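Local structure of LAO/AO transport system kinase (Escherichia coli, 2P67) at residues T62-P65 against G66-K69; N208-N211 against V212-R216; E250-H253 against A254-D257. The protein is a member of the MeaB family with a P-loop NTPase fold, built round a parallel beta-sheet with helices on its flanks. All coordinates share one frame; numbering follows the deposited sequence.

How the interactions relate
The three contacts are local and follow one another along the chain. All belong to the P-loop NTPase-type domain with its seven-stranded parallel sheet. Interaction 1 runs from the end of strand 57-63 through the loop to the first residue of helix 69-82. Interaction 2 is the first turns of helix 209-225, between strands 198-201 and 236-239. Interaction 3 lies in helix 248-264. It packs on strands 57-63 and 198-201 and on helix 69-82, the helix that follows the loop of interaction 1. The centres are about 16 Å (1 and 2), 20 Å (1 and 3) and 21 Å (2 and 3) apart, without touching. Lys-203 links the first two: it bonds to Gly-66 and, weakly, to Asn-208.

Interaction 1: T62-P65 against G66-K69; sequences TGTP and GAGK
From Thr-64 to Ala-67 the chain makes a type II beta turn, closed by Ala-67 N donating to Thr-64 O at 3.0 Å. The sequence, with strand 57-63 before it and helix 69-82 after it, fits a P-loop (Walker A) motif. The closing bond is bent, with an N-H...O angle of 143°, and the donor sits above the carbonyl plane. Thr-64 O has a second partner. Water 1 donates to Thr-64 O at 2.7 Å and accepts from Lys-69 N at 3.2 Å, so the water bridges the turn to the first residue of the helix. Gly-66 and Gly-68 both have positive phi, and Gly-68 is the N-cap residue.

The methyl of Ala-67 packs against the carbonyl and hydroxyl oxygens of Thr-64. Ala-67 CB is 3.1 Å from Thr-64 O and 3.5 Å from Thr-64 OG1. The hydroxyl reaches it because OG1 stands between the backbone N and the carbonyl carbon, with chi1 at 55°. Ala-67 also meets Leu-176 of strand 172-177, which places the turn beside the central sheet.

Lys-69 runs back along the end of the strand. Its aliphatic part packs directly against the backbone of Gly-63, which has no side chain in the way. The chain leaves extended and then bends at chi3 and chi4. The bend turns the amine away from Gly-63 and toward Glu-155, with which NZ forms a salt bridge. Gly-63 is itself held by backbone bonds to Thr-156 and Gly-158. The closest approach of the lysine to the strand is Lys-69 CD to Gly-63 N, 3.6 Å.

Interaction 2: N208-N211 against V212-R216; sequences NHTN and VAIAR
His-209 O accepts from Ala-213 N at 2.8 Å, the shortest of four successive i to i+4 bonds here. Asn-208 O takes Val-212 N, Thr-210 O takes Ile-214 N, and Asn-211 O takes Ala-215 N. Asn-208 is the N-cap residue, but its side chain makes no capping bond. Its ND2 instead lies 3.6 Å from Val-212 CG2 and donates a weak hydrogen bond to Lys-203 O. Val-212 CG2 also sits 3.2 Å from Asn-208 O. This is the start of helix 209-225, the helix of a beta-alpha-beta unit between strands 198-201 and 236-239. Val-212 is buried and turns to the sheet, touching Ile-201 and Thr-239. On the outer side, Thr-210 CG2 meets Ile-214 CD1 at 3.8 Å, and the two side chains cross at a slant. The Thr-210 methyl points on along the helix because it is anti to the backbone N, which leaves OG1 beside that N. The Ile-214 chain also runs past the Thr-210 carbonyl, with CG1 3.3 Å from Thr-210 O. The His-209 ring reaches Ala-213 more loosely, with His-209 CE1 4.1 Å from Ala-213 CB.

Interaction 3: E250-H253 against A254-D257; sequences EIWH and AIID
Ile-256 CD1 sits over one face of the Trp-252 indole in a CH-pi contact. Ile-256 CD1 lies 3.7 Å from the centroid of the Trp-252 five-membered ring and 22° off the ring normal. The methyl is displaced toward the rim, and the ring atom nearest Ile-256 CD1 is Trp-252 NE1 at 3.5 Å. Ile-256 CD1 also stands at the edge of the His-253 ring, more loosely, 4.3 Å from His-253 CD2.

Ile-255 meets the CE3-CZ3 side of the six-membered ring. Ile-255 CG2 is 3.9 Å from Trp-252 CZ3, and the two side chains cross at about a right angle. Its other branch turns to the preceding turn of the helix, where Ile-255 CD1 lies 4.1 Å from Ile-251 CG2. Trp-252 can serve both isoleucines because its CG is anti to the backbone N, with chi1 at 176°, and the indole extends beside the next turn.

Backbone bonds hold these side chains in step. Ile-256 N donates to Trp-252 O at 2.9 Å, and Ile-255 N to Ile-251 O at 3.0 Å. Ala-254 N and Asp-257 N continue the pattern to Glu-250 O and His-253 O.

Further out, helix 248-264 lies against the core of the P-loop NTPase fold. Trp-252 touches Leu-79 and Leu-80 of helix 69-82, and Ile-255 touches Phe-76 of that helix. Ile-251 meets Val-200, and Ala-254 meets Leu-198, both of strand 198-201. On another side of the helix, Asp-257 OD2 makes a salt bridge with Arg-236. The apolar and CH-pi contacts between the side chains are weakly directional and depend on fit of shape, while the backbone bonds fix the spacing of the turns.

Interaction 1: T62-P65 against G66-K69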
loop_
_atom_site.group_PDB
_atom_site.type_symbol
_atom_site.label_atom_id
_atom_site.label_comp_id
_atom_site.label_asym_id
_atom_site.label_seq_id
_atom_site.Cartn_x
_atom_site.Cartn_y
_atom_site.Cartn_z
ATOM N N THR A 62 15.615 -3.009 -11.228
ATOM C CA THR A 62 16.137 -1.928 -10.387
ATOM C C THR A 62 17.481 -2.332 -9.779
ATOM O O THR A 62 17.762 -3.507 -9.588
ATOM C CB THR A 62 15.142 -1.472 -9.278
ATOM O OG1 THR A 62 14.856 -2.559 -8.363
ATOM C CG2 THR A 62 13.861 -0.965 -9.887
ATOM N N GLY A 63 18.331 -1.352 -9.504
ATOM C CA GLY A 63 19.558 -1.645 -8.778
ATOM C C GLY A 63 19.780 -0.573 -7.741
ATOM O O GLY A 63 19.563 0.605 -8.019
ATOM N N THR A 64 20.185 -0.980 -6.540
ATOM C CA THR A 64 20.590 -0.019 -5.516
ATOM C C THR A 64 21.954 0.569 -5.900
ATOM O O THR A 64 22.692 -0.037 -6.690
ATOM C CB THR A 64 20.649 -0.670 -4.108
ATOM O OG1 THR A 64 21.509 -1.816 -4.143
ATOM C CG2 THR A 64 19.258 -1.096 -3.651
ATOM N N PRO A 65 22.287 1.765 -5.379
ATOM C CA PRO A 65 23.645 2.280 -5.602
ATOM C C PRO A 65 24.709 1.257 -5.181
ATOM O O PRO A 65 24.664 0.728 -4.056
ATOM C CB PRO A 65 23.693 3.531 -4.718
ATOM C CG PRO A 65 22.247 3.978 -4.639
ATOM C CD PRO A 65 21.458 2.699 -4.595
ATOM N N GLY A 66 25.630 0.962 -6.102
ATOM C CA GLY A 66 26.712 -0.000 -5.872
ATOM C C GLY A 66 26.364 -1.449 -6.180
ATOM O O GLY A 66 27.175 -2.348 -5.926
ATOM N N ALA A 67 25.171 -1.678 -6.741
ATOM C CA ALA A 67 24.673 -3.041 -7.006
ATOM C C ALA A 67 25.164 -3.633 -8.332
ATOM O O ALA A 67 24.931 -4.820 -8.604
ATOM C CB ALA A 67 23.142 -3.089 -6.934
ATOM N N GLY A 68 25.802 -2.795 -9.155
ATOM C CA GLY A 68 26.397 -3.215 -10.430
ATOM C C GLY A 68 25.374 -3.362 -11.546
ATOM O O GLY A 68 25.479 -4.266 -12.382
ATOM N N LYS A 69 24.387 -2.464 -11.550
ATOM C CA LYS A 69 23.276 -2.518 -12.499
ATOM C C LYS A 69 23.774 -2.410 -13.944
ATOM O O LYS A 69 23.325 -3.165 -14.813
ATOM C CB LYS A 69 22.249 -1.421 -12.181
ATOM C CG LYS A 69 21.101 -1.309 -13.174
ATOM C CD LYS A 69 19.919 -0.507 -12.621
ATOM C CE LYS A 69 20.254 0.933 -12.243
ATOM N NZ LYS A 69 20.586 1.818 -13.402
HETATM O O HOH W 1 23.409 -0.526 -9.250
#

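Interaction 2: N208-N211 against V212-R216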
loop_
_atom_site.group_PDB
_atom_site.type_symbol
_atom_site.label_atom_id
_atom_site.label_comp_id
_atom_site.label_asym_id
_atom_site.label_seq_id
_atom_site.Cartn_x
_atom_site.Cartn_y
_atom_site.Cartn_z
ATOM N N ASN A 208 34.594 -11.682 -1.738
ATOM C CA ASN A 208 33.392 -11.546 -0.921
ATOM C C ASN A 208 32.294 -12.609 -1.120
ATOM O O ASN A 208 31.114 -12.297 -1.013
ATOM C CB ASN A 208 32.830 -10.114 -0.935
ATOM C CG ASN A 208 32.563 -9.592 -2.328
ATOM O OD1 ASN A 208 33.470 -9.529 -3.159
ATOM N ND2 ASN A 208 31.314 -9.176 -2.585
ATOM N N HIS A 209 32.679 -13.860 -1.378
ATOM C CA HIS A 209 31.662 -14.918 -1.518
ATOM C C HIS A 209 30.776 -15.069 -0.267
ATOM O O HIS A 209 29.556 -15.209 -0.379
ATOM C CB HIS A 209 32.246 -16.280 -1.912
ATOM C CG HIS A 209 31.191 -17.311 -2.180
ATOM N ND1 HIS A 209 30.438 -17.886 -1.174
ATOM C CD2 HIS A 209 30.728 -17.836 -3.339
ATOM C CE1 HIS A 209 29.567 -18.726 -1.701
ATOM N NE2 HIS A 209 29.723 -18.714 -3.012
ATOM N N THR A 210 31.384 -15.061 0.910
ATOM C CA THR A 210 30.630 -15.240 2.148
ATOM C C THR A 210 29.637 -14.089 2.373
ATOM O O THR A 210 28.478 -14.328 2.720
ATOM C CB THR A 210 31.576 -15.436 3.361
ATOM O OG1 THR A 210 32.265 -16.689 3.209
ATOM C CG2 THR A 210 30.799 -15.480 4.683
ATOM N N ASN A 211 30.091 -12.853 2.152
ATOM C CA ASN A 211 29.197 -11.685 2.273
ATOM C C ASN A 211 28.002 -11.787 1.320
ATOM O O ASN A 211 26.869 -11.508 1.718
ATOM C CB ASN A 211 29.976 -10.372 2.082
ATOM C CG ASN A 211 30.905 -10.072 3.261
ATOM O OD1 ASN A 211 30.604 -10.419 4.407
ATOM N ND2 ASN A 211 32.045 -9.442 2.980
ATOM N N VAL A 212 28.264 -12.225 0.092
ATOM C CA VAL A 212 27.214 -12.459 -0.923
ATOM C C VAL A 212 26.264 -13.596 -0.488
ATOM O O VAL A 212 25.035 -13.464 -0.588
ATOM C CB VAL A 212 27.831 -12.772 -2.305
ATOM C CG1 VAL A 212 26.791 -13.280 -3.285
ATOM C CG2 VAL A 212 28.582 -11.548 -2.872
ATOM N N ALA A 213 26.829 -14.692 0.011
ATOM C CA ALA A 213 25.996 -15.827 0.472
ATOM C C ALA A 213 25.066 -15.436 1.623
ATOM O O ALA A 213 23.920 -15.912 1.693
ATOM C CB ALA A 213 26.865 -17.006 0.884
ATOM N N ILE A 214 25.554 -14.587 2.524
ATOM C CA ILE A 214 24.762 -14.143 3.666
ATOM C C ILE A 214 23.615 -13.230 3.194
ATOM O O ILE A 214 22.469 -13.374 3.632
ATOM C CB ILE A 214 25.657 -13.460 4.757
ATOM C CG1 ILE A 214 26.549 -14.530 5.431
ATOM C CG2 ILE A 214 24.794 -12.723 5.829
ATOM C CD1 ILE A 214 27.706 -13.931 6.255
ATOM N N ALA A 215 23.927 -12.307 2.283
ATOM C CA ALA A 215 22.888 -11.438 1.734
ATOM C C ALA A 215 21.825 -12.263 0.974
ATOM O O ALA A 215 20.618 -12.091 1.152
ATOM C CB ALA A 215 23.521 -10.370 0.816
ATOM N N ARG A 216 22.288 -13.181 0.140
ATOM C CA ARG A 216 21.387 -14.030 -0.624
ATOM C C ARG A 216 20.472 -14.808 0.337
ATOM O O ARG A 216 19.254 -14.890 0.135
ATOM C CB ARG A 216 22.216 -14.990 -1.474
ATOM C CG ARG A 216 21.354 -15.725 -2.446
ATOM C CD ARG A 216 21.819 -17.124 -2.704
ATOM N NE ARG A 216 20.631 -17.824 -3.143
ATOM C CZ ARG A 216 19.831 -18.509 -2.343
ATOM N NH1 ARG A 216 18.755 -19.070 -2.855
ATOM N NH2 ARG A 216 20.123 -18.672 -1.055
#

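Interaction 3: E250-H253 against A254-D257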
loop_
_atom_site.group_PDB
_atom_site.type_symbol
_atom_site.label_atom_id
_atom_site.label_comp_id
_atom_site.label_asym_id
_atom_site.label_seq_id
_atom_site.Cartn_x
_atom_site.Cartn_y
_atom_site.Cartn_z
ATOM N N GLU A 250 21.694 -18.466 -15.685
ATOM C CA GLU A 250 20.784 -19.001 -14.679
ATOM C C GLU A 250 19.658 -18.012 -14.341
ATOM O O GLU A 250 18.515 -18.413 -14.083
ATOM C CB GLU A 250 21.579 -19.374 -13.424
ATOM C CG GLU A 250 22.444 -20.650 -13.614
ATOM C CD GLU A 250 23.743 -20.460 -14.438
ATOM O OE1 GLU A 250 24.103 -19.341 -14.905
ATOM O OE2 GLU A 250 24.437 -21.486 -14.619
ATOM N N ILE A 251 19.989 -16.725 -14.369
ATOM C CA ILE A 251 18.992 -15.666 -14.144
ATOM C C ILE A 251 17.967 -15.643 -15.287
ATOM O O ILE A 251 16.760 -15.592 -15.052
ATOM C CB ILE A 251 19.674 -14.300 -13.891
ATOM C CG1 ILE A 251 20.382 -14.326 -12.512
ATOM C CG2 ILE A 251 18.656 -13.132 -14.022
ATOM C CD1 ILE A 251 21.431 -13.338 -12.311
ATOM N N TRP A 252 18.446 -15.741 -16.526
ATOM C CA TRP A 252 17.551 -15.810 -17.691
ATOM C C TRP A 252 16.660 -17.042 -17.595
ATOM O O TRP A 252 15.463 -16.989 -17.839
ATOM C CB TRP A 252 18.377 -15.811 -18.985
ATOM C CG TRP A 252 17.598 -15.960 -20.250
ATOM C CD1 TRP A 252 17.868 -16.833 -21.285
ATOM C CD2 TRP A 252 16.433 -15.221 -20.644
ATOM N NE1 TRP A 252 16.935 -16.680 -22.293
ATOM C CE2 TRP A 252 16.051 -15.693 -21.933
ATOM C CE3 TRP A 252 15.664 -14.213 -20.036
ATOM C CZ2 TRP A 252 14.939 -15.181 -22.623
ATOM C CZ3 TRP A 252 14.559 -13.702 -20.732
ATOM C CH2 TRP A 252 14.212 -14.187 -22.008
ATOM N N HIS A 253 17.252 -18.157 -17.194
ATOM C CA HIS A 253 16.495 -19.371 -17.012
ATOM C C HIS A 253 15.408 -19.262 -15.939
ATOM O O HIS A 253 14.330 -19.813 -16.100
ATOM C CB HIS A 253 17.445 -20.533 -16.769
ATOM C CG HIS A 253 18.226 -20.885 -17.993
ATOM N ND1 HIS A 253 19.457 -21.507 -17.951
ATOM C CD2 HIS A 253 17.958 -20.657 -19.300
ATOM C CE1 HIS A 253 19.895 -21.678 -19.189
ATOM N NE2 HIS A 253 19.008 -21.164 -20.025
ATOM N N ALA A 254 15.697 -18.532 -14.874
ATOM C CA ALA A 254 14.710 -18.300 -13.829
ATOM C C ALA A 254 13.564 -17.431 -14.350
ATOM O O ALA A 254 12.407 -17.663 -14.012
ATOM C CB ALA A 254 15.353 -17.667 -12.605
ATOM N N ILE A 255 13.897 -16.420 -15.152
ATOM C CA ILE A 255 12.883 -15.580 -15.796
ATOM C C ILE A 255 11.973 -16.418 -16.689
ATOM O O ILE A 255 10.753 -16.246 -16.664
ATOM C CB ILE A 255 13.513 -14.378 -16.569
ATOM C CG1 ILE A 255 14.126 -13.391 -15.562
ATOM C CG2 ILE A 255 12.438 -13.651 -17.439
ATOM C CD1 ILE A 255 15.201 -12.434 -16.098
ATOM N N ILE A 256 12.558 -17.320 -17.469
ATOM C CA ILE A 256 11.767 -18.238 -18.297
ATOM C C ILE A 256 10.852 -19.117 -17.419
ATOM O O ILE A 256 9.682 -19.285 -17.729
ATOM C CB ILE A 256 12.662 -19.076 -19.247
ATOM C CG1 ILE A 256 13.302 -18.153 -20.291
ATOM C CG2 ILE A 256 11.835 -20.180 -19.932
ATOM C CD1 ILE A 256 14.462 -18.780 -21.029
ATOM N N ASP A 257 11.386 -19.631 -16.307
ATOM C CA ASP A 257 10.611 -20.415 -15.337
ATOM C C ASP A 257 9.421 -19.612 -14.774
ATOM O O ASP A 257 8.303 -20.125 -14.638
ATOM C CB ASP A 257 11.528 -20.887 -14.189
ATOM C CG ASP A 257 12.464 -22.034 -14.593
ATOM O OD1 ASP A 257 12.295 -22.636 -15.691
ATOM O OD2 ASP A 257 13.391 -22.331 -13.802
#